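Local atomic coordinates of Mn transporter subunit (Synechocystis sp. PCC 6803, PDB entry 3UJP), a protein that binds manganese and, as the solute-binding subunit of an ABC-type transporter, probably hands it on for uptake into the cyanobacterial cell. Residues K32-T37 / Q148-L153; A42-N47 / L140-N145; K173-Q178 / D286-D291; K252-V257 / A263-N268. One frame throughout, in Å; residues are numbered along the deposited sequence.

Interaction 1 (K32-T37 / Q148-L153)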
loop_
_atom_site.group_PDB
_atom_site.type_symbol
_atom_site.label_atom_id
_atom_site.label_comp_id
_atom_site.label_asym_id
_atom_site.label_seq_id
_atom_site.Cartn_x
_atom_site.Cartn_y
_atom_site.Cartn_z
ATOM N N LYS A 32 6.189 8.887 -3.581
ATOM C CA LYS A 32 6.003 9.116 -5.034
ATOM C C LYS A 32 5.018 8.101 -5.663
ATOM O O LYS A 32 4.627 7.136 -5.023
ATOM C CB LYS A 32 7.340 9.141 -5.804
ATOM C CG LYS A 32 8.285 10.287 -5.438
ATOM C CD LYS A 32 7.608 11.665 -5.535
ATOM C CE LYS A 32 8.586 12.803 -5.165
ATOM N NZ LYS A 32 7.902 14.141 -5.160
ATOM N N LYS A 33 4.592 8.318 -6.899
ATOM C CA LYS A 33 3.683 7.362 -7.521
ATOM C C LYS A 33 4.204 6.889 -8.879
ATOM O O LYS A 33 4.384 7.687 -9.788
ATOM C CB LYS A 33 2.284 7.952 -7.650
ATOM C CG LYS A 33 1.222 7.200 -6.847
ATOM C CD LYS A 33 0.233 6.429 -7.757
ATOM C CE LYS A 33 -0.673 7.386 -8.576
ATOM N NZ LYS A 33 -1.630 6.661 -9.473
ATOM N N VAL A 34 4.450 5.589 -9.015
ATOM C CA VAL A 34 5.059 5.059 -10.234
ATOM C C VAL A 34 4.112 4.127 -10.981
ATOM O O VAL A 34 3.516 3.228 -10.387
ATOM C CB VAL A 34 6.381 4.331 -9.934
ATOM C CG1 VAL A 34 6.952 3.736 -11.190
ATOM C CG2 VAL A 34 7.360 5.285 -9.335
ATOM N N LEU A 35 3.984 4.331 -12.287
ATOM C CA LEU A 35 3.019 3.566 -13.077
ATOM C C LEU A 35 3.705 2.691 -14.132
ATOM O O LEU A 35 4.629 3.146 -14.818
ATOM C CB LEU A 35 2.017 4.507 -13.747
ATOM C CG LEU A 35 0.606 3.933 -13.765
ATOM C CD1 LEU A 35 -0.006 4.024 -12.353
ATOM C CD2 LEU A 35 -0.278 4.620 -14.809
ATOM N N THR A 36 3.280 1.435 -14.249
ATOM C CA THR A 36 3.833 0.577 -15.294
ATOM C C THR A 36 2.760 -0.042 -16.172
ATOM O O THR A 36 1.644 -0.318 -15.734
ATOM C CB THR A 36 4.776 -0.534 -14.764
ATOM O OG1 THR A 36 4.160 -1.233 -13.677
ATOM C CG2 THR A 36 6.066 0.059 -14.290
ATOM N N THR A 37 3.140 -0.279 -17.416
ATOM C CA THR A 37 2.237 -0.768 -18.429
ATOM C C THR A 37 1.575 -2.081 -18.057
ATOM O O THR A 37 0.338 -2.162 -17.985
ATOM C CB THR A 37 2.952 -0.870 -19.758
ATOM O OG1 THR A 37 4.204 -1.547 -19.582
ATOM C CG2 THR A 37 3.229 0.524 -20.244
ATOM N N GLN A 148 18.160 3.651 -11.887
ATOM C CA GLN A 148 18.509 5.027 -12.273
ATOM C C GLN A 148 17.299 5.953 -12.325
ATOM O O GLN A 148 17.398 7.137 -12.015
ATOM C CB GLN A 148 19.209 5.070 -13.632
ATOM C CG GLN A 148 20.553 4.381 -13.702
ATOM C CD GLN A 148 21.039 4.273 -15.139
ATOM O OE1 GLN A 148 20.497 4.922 -16.044
ATOM N NE2 GLN A 148 22.061 3.441 -15.364
ATOM N N ALA A 149 16.165 5.406 -12.740
ATOM C CA ALA A 149 14.953 6.193 -12.916
ATOM C C ALA A 149 14.441 6.644 -11.570
ATOM O O ALA A 149 13.869 7.730 -11.455
ATOM C CB ALA A 149 13.905 5.383 -13.631
ATOM N N PHE A 150 14.654 5.788 -10.562
ATOM C CA PHE A 150 14.173 6.010 -9.193
ATOM C C PHE A 150 15.082 6.926 -8.370
ATOM O O PHE A 150 14.592 7.651 -7.501
ATOM C CB PHE A 150 14.058 4.693 -8.438
ATOM C CG PHE A 150 12.878 3.873 -8.810
ATOM C CD1 PHE A 150 12.107 4.190 -9.892
ATOM C CD2 PHE A 150 12.544 2.769 -8.062
ATOM C CE1 PHE A 150 11.031 3.426 -10.219
ATOM C CE2 PHE A 150 11.475 2.010 -8.380
ATOM C CZ PHE A 150 10.715 2.336 -9.462
ATOM N N VAL A 151 16.395 6.867 -8.607
ATOM C CA VAL A 151 17.330 7.746 -7.902
ATOM C C VAL A 151 17.101 9.206 -8.315
ATOM O O VAL A 151 17.152 10.112 -7.468
ATOM C CB VAL A 151 18.801 7.362 -8.134
ATOM C CG1 VAL A 151 18.998 5.894 -7.904
ATOM C CG2 VAL A 151 19.242 7.745 -9.543
ATOM N N GLU A 152 16.843 9.422 -9.612
ATOM C CA GLU A 152 16.492 10.740 -10.126
ATOM C C GLU A 152 15.097 11.107 -9.687
ATOM O O GLU A 152 14.865 12.223 -9.246
ATOM C CB GLU A 152 16.572 10.780 -11.644
ATOM C CG GLU A 152 17.924 10.380 -12.181
ATOM C CD GLU A 152 17.905 10.258 -13.692
ATOM O OE1 GLU A 152 16.866 10.628 -14.282
ATOM O OE2 GLU A 152 18.908 9.794 -14.291
ATOM N N LEU A 153 14.162 10.172 -9.790
ATOM C CA LEU A 153 12.815 10.456 -9.286
ATOM C C LEU A 153 12.835 10.891 -7.812
ATOM O O LEU A 153 12.311 11.961 -7.472
ATOM C CB LEU A 153 11.833 9.285 -9.467
ATOM C CG LEU A 153 10.416 9.795 -9.112
ATOM C CD1 LEU A 153 9.902 10.789 -10.176
ATOM C CD2 LEU A 153 9.363 8.712 -8.847
#
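Leu153 lies over the bend of the Lys32 side chain, and one methyl does most of the work. Its CD2 sits 3.7 Å from Lys32 CB and 3.9 Å from Lys32 CG, the two side chains meeting at a slant. The lysine kinks at its second torsion (chi2 -53°), and only the aliphatic start of the chain is involved; a zinc ion is bound about 6 Å from the lysine side chain. The same Leu153 CD2 reaches the next inward-facing residue, lying 4.0 Å from Val34 CG2, where valine and leucine pass each other in opposite directions. Val34 therefore uses both branches: CG2 for the leucine and CG1 for Phe150, whose ring atom CE1 is 4.2 Å from that methyl in an oblique approach. What is joined here is an inner strand of the four-stranded parallel sheet in the N-terminal lobe and the C-terminal end of helix 136-153, which packs against one side of that sheet in a two-lobed metal-binding protein. Strand 33-36 runs between strands 54-57 and 83-86, and its backbone is bonded to both. Leu153 reaches the start of the strand, one turn beyond Phe150, because its first torsion (chi1 -171°) swings CG opposite the backbone N. The phenylalanine is buried deeper: Leu53, Leu85 and Val48 touch it too, and the ring of Tyr161 meets it edge-to-face. At the other limit of the contact, Lys32 also rests on Leu53, where the contact is partly exposed near the chain's beginning.

Interaction 2 (A42-N47 / L140-N145)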
loop_
_atom_site.group_PDB
_atom_site.type_symbol
_atom_site.label_atom_id
_atom_site.label_comp_id
_atom_site.label_asym_id
_atom_site.label_seq_id
_atom_site.Cartn_x
_atom_site.Cartn_y
_atom_site.Cartn_z
ATOM N N ALA A 42 5.378 -4.536 -13.330
ATOM C CA ALA A 42 4.957 -4.010 -12.029
ATOM C C ALA A 42 5.682 -4.696 -10.862
ATOM O O ALA A 42 6.068 -4.031 -9.899
ATOM C CB ALA A 42 3.426 -4.062 -11.865
ATOM N N ASP A 43 5.885 -6.015 -10.972
ATOM C CA ASP A 43 6.570 -6.813 -9.950
ATOM C C ASP A 43 8.073 -6.573 -9.932
ATOM O O ASP A 43 8.669 -6.527 -8.873
ATOM C CB ASP A 43 6.291 -8.294 -10.156
ATOM C CG ASP A 43 7.045 -9.169 -9.172
ATOM O OD1 ASP A 43 6.629 -9.235 -7.995
ATOM O OD2 ASP A 43 8.057 -9.793 -9.574
ATOM N N MET A 44 8.676 -6.432 -11.108
ATOM C CA MET A 44 10.084 -6.054 -11.226
ATOM C C MET A 44 10.396 -4.693 -10.608
ATOM O O MET A 44 11.431 -4.532 -9.965
ATOM C CB MET A 44 10.509 -5.977 -12.679
ATOM C CG MET A 44 10.372 -7.245 -13.433
ATOM S SD MET A 44 11.209 -7.115 -15.032
ATOM C CE MET A 44 12.680 -6.189 -14.598
ATOM N N VAL A 45 9.542 -3.690 -10.822
ATOM C CA VAL A 45 9.837 -2.390 -10.231
ATOM C C VAL A 45 9.478 -2.402 -8.753
ATOM O O VAL A 45 10.236 -1.896 -7.922
ATOM C CB VAL A 45 9.181 -1.190 -10.963
ATOM C CG1 VAL A 45 9.479 -1.234 -12.447
ATOM C CG2 VAL A 45 7.703 -1.148 -10.728
ATOM N N GLN A 46 8.340 -3.002 -8.416
ATOM C CA GLN A 46 7.965 -3.095 -7.013
ATOM C C GLN A 46 9.117 -3.736 -6.242
ATOM O O GLN A 46 9.268 -3.535 -5.036
ATOM C CB GLN A 46 6.639 -3.848 -6.814
ATOM C CG GLN A 46 6.420 -4.398 -5.388
ATOM C CD GLN A 46 5.952 -3.349 -4.344
ATOM O OE1 GLN A 46 6.497 -2.238 -4.237
ATOM N NE2 GLN A 46 4.939 -3.725 -3.553
ATOM N N ASN A 47 9.956 -4.484 -6.954
ATOM C CA ASN A 47 11.071 -5.138 -6.307
ATOM C C ASN A 47 12.297 -4.271 -6.113
ATOM O O ASN A 47 13.112 -4.587 -5.269
ATOM C CB ASN A 47 11.395 -6.492 -6.945
ATOM C CG ASN A 47 10.821 -7.649 -6.133
ATOM O OD1 ASN A 47 11.272 -7.889 -5.016
ATOM N ND2 ASN A 47 9.812 -8.347 -6.677
ATOM N N LEU A 140 18.601 -7.997 -16.169
ATOM C CA LEU A 140 19.493 -7.245 -15.310
ATOM C C LEU A 140 19.581 -5.796 -15.766
ATOM O O LEU A 140 19.700 -4.868 -14.953
ATOM C CB LEU A 140 20.860 -7.914 -15.184
ATOM C CG LEU A 140 20.939 -9.293 -14.490
ATOM C CD1 LEU A 140 22.389 -9.745 -14.366
ATOM C CD2 LEU A 140 20.294 -9.322 -13.129
ATOM N N VAL A 141 19.471 -5.591 -17.069
ATOM C CA VAL A 141 19.461 -4.236 -17.580
ATOM C C VAL A 141 18.090 -3.567 -17.343
ATOM O O VAL A 141 17.987 -2.347 -17.158
ATOM C CB VAL A 141 19.867 -4.212 -19.040
ATOM C CG1 VAL A 141 21.192 -4.901 -19.205
ATOM C CG2 VAL A 141 18.863 -4.928 -19.842
ATOM N N TYR A 142 17.032 -4.362 -17.337
ATOM C CA TYR A 142 15.726 -3.842 -16.957
ATOM C C TYR A 142 15.843 -3.226 -15.576
ATOM O O TYR A 142 15.517 -2.060 -15.373
ATOM C CB TYR A 142 14.719 -4.978 -16.909
ATOM C CG TYR A 142 14.043 -5.266 -18.223
ATOM C CD1 TYR A 142 12.879 -4.597 -18.574
ATOM C CD2 TYR A 142 14.553 -6.205 -19.110
ATOM C CE1 TYR A 142 12.235 -4.847 -19.768
ATOM C CE2 TYR A 142 13.906 -6.468 -20.325
ATOM C CZ TYR A 142 12.742 -5.783 -20.643
ATOM O OH TYR A 142 12.071 -6.006 -21.835
ATOM N N VAL A 143 16.357 -4.016 -14.634
ATOM C CA VAL A 143 16.382 -3.644 -13.216
ATOM C C VAL A 143 17.313 -2.482 -12.958
ATOM O O VAL A 143 17.126 -1.725 -12.021
ATOM C CB VAL A 143 16.799 -4.813 -12.284
ATOM C CG1 VAL A 143 16.030 -6.080 -12.608
ATOM C CG2 VAL A 143 18.299 -5.065 -12.382
ATOM N N GLU A 144 18.335 -2.340 -13.779
ATOM C CA GLU A 144 19.249 -1.256 -13.532
ATOM C C GLU A 144 18.598 0.041 -13.930
ATOM O O GLU A 144 18.692 1.031 -13.201
ATOM C CB GLU A 144 20.518 -1.423 -14.328
ATOM C CG GLU A 144 21.311 -0.141 -14.375
ATOM C CD GLU A 144 22.038 0.124 -13.083
ATOM O OE1 GLU A 144 21.844 -0.666 -12.126
ATOM O OE2 GLU A 144 22.803 1.112 -13.026
ATOM N N ASN A 145 17.936 0.041 -15.089
ATOM C CA ASN A 145 17.291 1.270 -15.593
ATOM C C ASN A 145 16.148 1.740 -14.709
ATOM O O ASN A 145 15.836 2.925 -14.659
ATOM C CB ASN A 145 16.805 1.105 -17.036
ATOM C CG ASN A 145 17.936 0.806 -18.009
ATOM O OD1 ASN A 145 19.054 1.308 -17.861
ATOM N ND2 ASN A 145 17.649 -0.018 -19.005
#
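The ring of Tyr142 takes the thioether of Met44 obliquely, neither squarely over a face nor at an edge. Met44 SD stands 5.2 Å from the ring centroid, 34° off the normal, a Met-aromatic contact. The terminal methyl reaches further in, beside the root of the ring: Met44 CE is modelled 3.3 Å from Tyr142 CB and 4.0 Å from Tyr142 CG. It also meets the next residue of the same helix, with Met44 CE 3.9 Å from Val143 CG1, and here the two side chains are nearly perpendicular. The methionine is stretched out as far as sulfur and then turns at its last torsion (chi3 39°), which places CE between the tyrosine and the valine. All three residues are buried, and the end of one methionine bridges the two helices. The polar end of Tyr142 is turned elsewhere: OH is hydrogen-bonded to Asn87 OD1. A second flat group, the amide of Asn47, serves its own helix; Asn47 ND2 donates to Asp43 O over 3.1 Å, from above the carbonyl plane, one turn back. Asp43 in turn is held through OD2 by the backbone N of Phe284, at the start of helix 284-296. The bound manganese is about 11 Å from the Tyr142 side chain, so this contact stands apart from the metal site. Helix 39-49 is thus lodged between strand 54-57, touched by Ala42 and Val45, and helix 136-153, whose Val143 also lies against Ser169 and Leu172 of the long helix 158-183.

Interaction 3 (K173-Q178 / D286-D291)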
loop_
_atom_site.group_PDB
_atom_site.type_symbol
_atom_site.label_atom_id
_atom_site.label_comp_id
_atom_site.label_asym_id
_atom_site.label_seq_id
_atom_site.Cartn_x
_atom_site.Cartn_y
_atom_site.Cartn_z
ATOM N N LYS A 173 20.640 -13.380 -10.931
ATOM C CA LYS A 173 21.801 -14.205 -11.323
ATOM C C LYS A 173 21.708 -15.655 -10.825
ATOM O O LYS A 173 22.007 -16.594 -11.563
ATOM C CB LYS A 173 23.120 -13.532 -10.945
ATOM C CG LYS A 173 23.274 -12.131 -11.578
ATOM C CD LYS A 173 23.877 -11.112 -10.599
ATOM C CE LYS A 173 24.821 -10.149 -11.302
ATOM N NZ LYS A 173 25.362 -9.092 -10.381
ATOM N N ALA A 174 21.227 -15.828 -9.604
ATOM C CA ALA A 174 20.944 -17.160 -9.096
ATOM C C ALA A 174 20.063 -17.965 -10.041
ATOM O O ALA A 174 20.466 -19.023 -10.501
ATOM C CB ALA A 174 20.325 -17.099 -7.712
ATOM N N ILE A 175 18.864 -17.476 -10.334
ATOM C CA ILE A 175 17.936 -18.243 -11.172
ATOM C C ILE A 175 18.393 -18.352 -12.621
ATOM O O ILE A 175 17.966 -19.249 -13.329
ATOM C CB ILE A 175 16.483 -17.707 -11.147
ATOM C CG1 ILE A 175 16.372 -16.459 -11.984
ATOM C CG2 ILE A 175 16.002 -17.429 -9.740
ATOM C CD1 ILE A 175 16.063 -16.763 -13.386
ATOM N N ASP A 176 19.231 -17.438 -13.090
ATOM C CA ASP A 176 19.729 -17.583 -14.447
ATOM C C ASP A 176 20.556 -18.862 -14.474
ATOM O O ASP A 176 20.398 -19.741 -15.338
ATOM C CB ASP A 176 20.600 -16.387 -14.830
ATOM C CG ASP A 176 21.604 -16.719 -15.919
ATOM O OD1 ASP A 176 21.198 -16.932 -17.086
ATOM O OD2 ASP A 176 22.810 -16.778 -15.596
ATOM N N ARG A 177 21.436 -18.957 -13.490
ATOM C CA ARG A 177 22.296 -20.093 -13.359
ATOM C C ARG A 177 21.416 -21.309 -13.203
ATOM O O ARG A 177 21.703 -22.379 -13.730
ATOM C CB ARG A 177 23.136 -19.898 -12.108
ATOM C CG ARG A 177 24.237 -20.891 -11.953
ATOM C CD ARG A 177 24.656 -20.975 -10.526
ATOM N NE ARG A 177 24.857 -22.368 -10.170
ATOM C CZ ARG A 177 23.890 -23.153 -9.720
ATOM N NH1 ARG A 177 24.155 -24.423 -9.429
ATOM N NH2 ARG A 177 22.658 -22.660 -9.566
ATOM N N GLN A 178 20.334 -21.135 -12.468
ATOM C CA GLN A 178 19.459 -22.240 -12.148
ATOM C C GLN A 178 18.584 -22.622 -13.315
ATOM O O GLN A 178 18.085 -23.744 -13.394
ATOM C CB GLN A 178 18.544 -21.864 -11.007
ATOM C CG GLN A 178 17.113 -22.315 -11.279
ATOM C CD GLN A 178 16.340 -22.591 -10.016
ATOM O OE1 GLN A 178 16.742 -23.414 -9.190
ATOM N NE2 GLN A 178 15.222 -21.906 -9.856
ATOM N N ASP A 286 9.270 -16.050 -9.758
ATOM C CA ASP A 286 8.455 -17.251 -9.965
ATOM C C ASP A 286 8.163 -17.514 -11.446
ATOM O O ASP A 286 8.116 -18.658 -11.850
ATOM C CB ASP A 286 7.127 -17.215 -9.172
ATOM C CG ASP A 286 7.333 -17.172 -7.655
ATOM O OD1 ASP A 286 6.664 -16.329 -7.014
ATOM O OD2 ASP A 286 8.138 -17.965 -7.101
ATOM N N LEU A 287 7.964 -16.469 -12.251
ATOM C CA LEU A 287 7.651 -16.655 -13.677
ATOM C C LEU A 287 8.753 -17.371 -14.424
ATOM O O LEU A 287 8.494 -18.357 -15.087
ATOM C CB LEU A 287 7.311 -15.340 -14.408
ATOM C CG LEU A 287 7.037 -15.393 -15.936
ATOM C CD1 LEU A 287 5.861 -14.499 -16.325
ATOM C CD2 LEU A 287 8.261 -15.062 -16.812
ATOM N N LEU A 288 9.983 -16.878 -14.338
ATOM C CA LEU A 288 11.087 -17.606 -14.954
ATOM C C LEU A 288 11.199 -19.053 -14.387
ATOM O O LEU A 288 11.019 -19.999 -15.136
ATOM C CB LEU A 288 12.381 -16.819 -14.845
ATOM C CG LEU A 288 12.242 -15.407 -15.389
ATOM C CD1 LEU A 288 13.337 -14.492 -14.817
ATOM C CD2 LEU A 288 12.204 -15.396 -16.936
ATOM N N GLU A 289 11.455 -19.232 -13.087
ATOM C CA GLU A 289 11.380 -20.571 -12.482
ATOM C C GLU A 289 10.264 -21.456 -13.098
ATOM O O GLU A 289 10.541 -22.498 -13.675
ATOM C CB GLU A 289 11.182 -20.505 -10.954
ATOM C CG GLU A 289 12.403 -20.208 -10.071
ATOM C CD GLU A 289 12.219 -20.731 -8.622
ATOM O OE1 GLU A 289 11.221 -21.450 -8.357
ATOM O OE2 GLU A 289 13.061 -20.434 -7.740
ATOM N N TYR A 290 9.005 -21.055 -12.955
ATOM C CA TYR A 290 7.885 -21.833 -13.492
ATOM C C TYR A 290 8.082 -22.177 -14.965
ATOM O O TYR A 290 8.051 -23.340 -15.349
ATOM C CB TYR A 290 6.553 -21.074 -13.337
ATOM C CG TYR A 290 5.319 -21.883 -13.719
ATOM C CD1 TYR A 290 4.821 -22.868 -12.870
ATOM C CD2 TYR A 290 4.654 -21.663 -14.914
ATOM C CE1 TYR A 290 3.701 -23.609 -13.199
ATOM C CE2 TYR A 290 3.524 -22.396 -15.248
ATOM C CZ TYR A 290 3.057 -23.376 -14.389
ATOM O OH TYR A 290 1.940 -24.114 -14.723
ATOM N N ASP A 291 8.272 -21.143 -15.778
ATOM C CA ASP A 291 8.309 -21.266 -17.231
ATOM C C ASP A 291 9.266 -22.346 -17.716
ATOM O O ASP A 291 8.964 -23.089 -18.658
ATOM C CB ASP A 291 8.736 -19.936 -17.836
ATOM C CG ASP A 291 7.578 -19.150 -18.391
ATOM O OD1 ASP A 291 7.862 -18.132 -19.045
ATOM O OD2 ASP A 291 6.407 -19.543 -18.184
#
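Leu288 is the first residue of 286-291 to meet the opposing helix, and it does so with its side-chain carbons: CD1 lies 3.8 Å from Ile175 CD1, and Leu288 CB is 4.0 Å from the same methyl. The two side chains run crosswise. Ile175 reaches over with its longer branch, CG1 standing between the backbone N and the carbonyl carbon (chi1 76°), which brings CD1 to the leucine. Next comes Glu289, met by the amide of Gln178: Gln178 NE2 is 3.3 Å from Glu289 CG and 3.4 Å from Glu289 OE2, with the amide and carboxylate planes turned 65° apart. The firmer polar partner of this carboxylate is Arg293, one turn on, which forms a salt bridge to OE1. A bound cacodylate, probably from the crystallisation liquor, also lies against Glu289, and Glu152 of a second subunit comes near the same oxygen; like charges there may be eased by Arg293. The contact pairs helix 284-296 with helix 158-183, the long helix that connects the two lobes in proteins of this family. Pro136, opening helix 136-153, also touches Ile175, and Met134, just ahead of it, lies against Leu287.

Interaction 4 (K252-V257 / A263-N268)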
loop_
_atom_site.group_PDB
_atom_site.type_symbol
_atom_site.label_atom_id
_atom_site.label_comp_id
_atom_site.label_asym_id
_atom_site.label_seq_id
_atom_site.Cartn_x
_atom_site.Cartn_y
_atom_site.Cartn_z
ATOM N N LYS A 252 -7.090 -22.047 -28.657
ATOM C CA LYS A 252 -7.795 -22.749 -29.732
ATOM C C LYS A 252 -6.938 -23.223 -30.914
ATOM O O LYS A 252 -7.155 -24.308 -31.463
ATOM C CB LYS A 252 -8.944 -21.883 -30.236
ATOM C CG LYS A 252 -9.910 -21.474 -29.130
ATOM C CD LYS A 252 -11.054 -20.640 -29.688
ATOM C CE LYS A 252 -10.544 -19.416 -30.483
ATOM N NZ LYS A 252 -11.645 -18.551 -31.062
ATOM N N GLY A 253 -5.967 -22.414 -31.314
ATOM C CA GLY A 253 -5.098 -22.798 -32.406
ATOM C C GLY A 253 -4.091 -23.858 -32.007
ATOM O O GLY A 253 -3.782 -24.750 -32.800
ATOM N N GLN A 254 -3.564 -23.754 -30.783
ATOM C CA GLN A 254 -2.538 -24.683 -30.291
ATOM C C GLN A 254 -3.125 -26.040 -29.975
ATOM O O GLN A 254 -2.598 -27.075 -30.394
ATOM C CB GLN A 254 -1.899 -24.155 -29.021
ATOM C CG GLN A 254 -0.631 -24.878 -28.662
ATOM C CD GLN A 254 0.522 -24.485 -29.557
ATOM O OE1 GLN A 254 1.514 -23.929 -29.093
ATOM N NE2 GLN A 254 0.399 -24.767 -30.854
ATOM N N LYS A 255 -4.204 -26.023 -29.200
ATOM C CA LYS A 255 -5.044 -27.198 -29.042
ATOM C C LYS A 255 -5.303 -27.923 -30.391
ATOM O O LYS A 255 -5.211 -29.153 -30.459
ATOM C CB LYS A 255 -6.350 -26.826 -28.320
ATOM C CG LYS A 255 -6.172 -26.714 -26.808
ATOM C CD LYS A 255 -7.462 -26.354 -26.100
ATOM C CE LYS A 255 -7.275 -26.375 -24.587
ATOM N NZ LYS A 255 -8.452 -25.774 -23.870
ATOM N N GLN A 256 -5.605 -27.169 -31.455
ATOM C CA GLN A 256 -5.769 -27.739 -32.804
ATOM C C GLN A 256 -4.582 -28.628 -33.198
ATOM O O GLN A 256 -4.740 -29.815 -33.482
ATOM C CB GLN A 256 -5.925 -26.632 -33.864
ATOM C CG GLN A 256 -7.259 -25.868 -33.888
ATOM C CD GLN A 256 -7.369 -24.906 -35.083
ATOM O OE1 GLN A 256 -6.877 -25.199 -36.179
ATOM N NE2 GLN A 256 -8.005 -23.751 -34.865
ATOM N N VAL A 257 -3.395 -28.035 -33.228
ATOM C CA VAL A 257 -2.181 -28.757 -33.589
ATOM C C VAL A 257 -1.851 -29.882 -32.587
ATOM O O VAL A 257 -0.876 -30.619 -32.754
ATOM C CB VAL A 257 -0.971 -27.779 -33.763
ATOM C CG1 VAL A 257 -1.408 -26.344 -33.525
ATOM C CG2 VAL A 257 0.191 -28.168 -32.845
ATOM N N ALA A 263 0.866 -34.569 -29.988
ATOM C CA ALA A 263 1.666 -33.977 -28.924
ATOM C C ALA A 263 0.806 -33.725 -27.674
ATOM O O ALA A 263 -0.416 -33.593 -27.765
ATOM C CB ALA A 263 2.328 -32.706 -29.402
ATOM N N ARG A 264 1.435 -33.693 -26.504
ATOM C CA ARG A 264 0.720 -33.415 -25.265
ATOM C C ARG A 264 0.600 -31.897 -25.154
ATOM O O ARG A 264 1.575 -31.175 -25.364
ATOM C CB ARG A 264 1.480 -34.011 -24.063
ATOM C CG ARG A 264 0.614 -34.443 -22.853
ATOM C CD ARG A 264 -0.063 -33.247 -22.174
ATOM N NE ARG A 264 0.226 -33.101 -20.739
ATOM C CZ ARG A 264 1.425 -32.834 -20.219
ATOM N NH1 ARG A 264 1.564 -32.705 -18.906
ATOM N NH2 ARG A 264 2.495 -32.711 -21.001
ATOM N N PHE A 265 -0.587 -31.394 -24.854
ATOM C CA PHE A 265 -0.702 -29.958 -24.639
ATOM C C PHE A 265 -0.318 -29.634 -23.201
ATOM O O PHE A 265 -1.101 -29.838 -22.262
ATOM C CB PHE A 265 -2.108 -29.435 -24.986
ATOM C CG PHE A 265 -2.267 -27.921 -24.848
ATOM C CD1 PHE A 265 -1.563 -27.051 -25.667
ATOM C CD2 PHE A 265 -3.142 -27.376 -23.912
ATOM C CE1 PHE A 265 -1.715 -25.680 -25.537
ATOM C CE2 PHE A 265 -3.292 -26.004 -23.788
ATOM C CZ PHE A 265 -2.582 -25.159 -24.597
ATOM N N GLY A 266 0.913 -29.165 -23.023
ATOM C CA GLY A 266 1.305 -28.582 -21.758
ATOM C C GLY A 266 0.373 -27.405 -21.605
ATOM O O GLY A 266 -0.266 -26.984 -22.569
ATOM N N GLY A 267 0.261 -26.862 -20.407
ATOM C CA GLY A 267 -0.692 -25.778 -20.227
ATOM C C GLY A 267 -0.266 -24.449 -20.836
ATOM O O GLY A 267 0.042 -24.357 -22.031
ATOM N N ASN A 268 -0.248 -23.419 -19.997
ATOM C CA ASN A 268 0.146 -22.095 -20.417
ATOM C C ASN A 268 1.498 -21.742 -19.826
ATOM O O ASN A 268 1.769 -22.070 -18.675
ATOM C CB ASN A 268 -0.889 -21.075 -19.952
ATOM C CG ASN A 268 -2.096 -20.997 -20.865
ATOM O OD1 ASN A 268 -2.094 -21.535 -21.975
ATOM N ND2 ASN A 268 -3.137 -20.299 -20.404
#
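Phe265 faces two consecutive residues of the helix, and they come at its ring from different directions. Lys255 lies over one face: its CG is 4.3 Å from the ring centroid and 13° off the normal, a CH-pi contact, and the extended chain then carries CE to 4.1 Å from Phe265 CE2. Gln254 meets the edge instead, its CG close to the ring plane and 3.4 Å from Phe265 CE1, with Gln254 CB 3.8 Å from that same atom. The ring owes this position to its first torsion, CG lying anti to the backbone N (chi1 -177°), which sends it from the strand toward the helix. Helix 252-256 and strand 264-269 are the second and third elements of a beta-alpha-beta unit whose first strand, 242-246, pairs in parallel with 264-269 in the C-terminal lobe. With an alanine in place of Phe265, the aliphatic stretch of Lys255 would probably lose the surface it packs on, though its end would still be tied to Asp251, and a gap would open beside Gln254 CG. That tie is a salt bridge from Lys255 NZ to Asp251 OD2, just before the helix. Gln254, buried, also touches Val231 of helix 225-236 and Cys196, the cysteine that is joined by a disulfide to Cys245 of strand 242-246.

In the fold
Starting from the N terminus, strand 33-36 leads directly into helix 39-49, and helix 136-153 later comes back to both. Interaction 2 is therefore nested inside the loop closed by interaction 1; the two touch, with centres 10 Å apart, and together they tie the N-terminal sheet to its helices. The chain next enters the long helix 158-183, where interaction 3 opens, to be closed by helix 284-296 after the strands and helices between 192 and 269. Interaction 4 is nested within that loop, a short local closure. Leu140 against Lys173 connects interactions 2 and 3, Tyr290 against Asn268 connects 3 and 4, while interactions 1 and 4 lie 39 Å apart between centres.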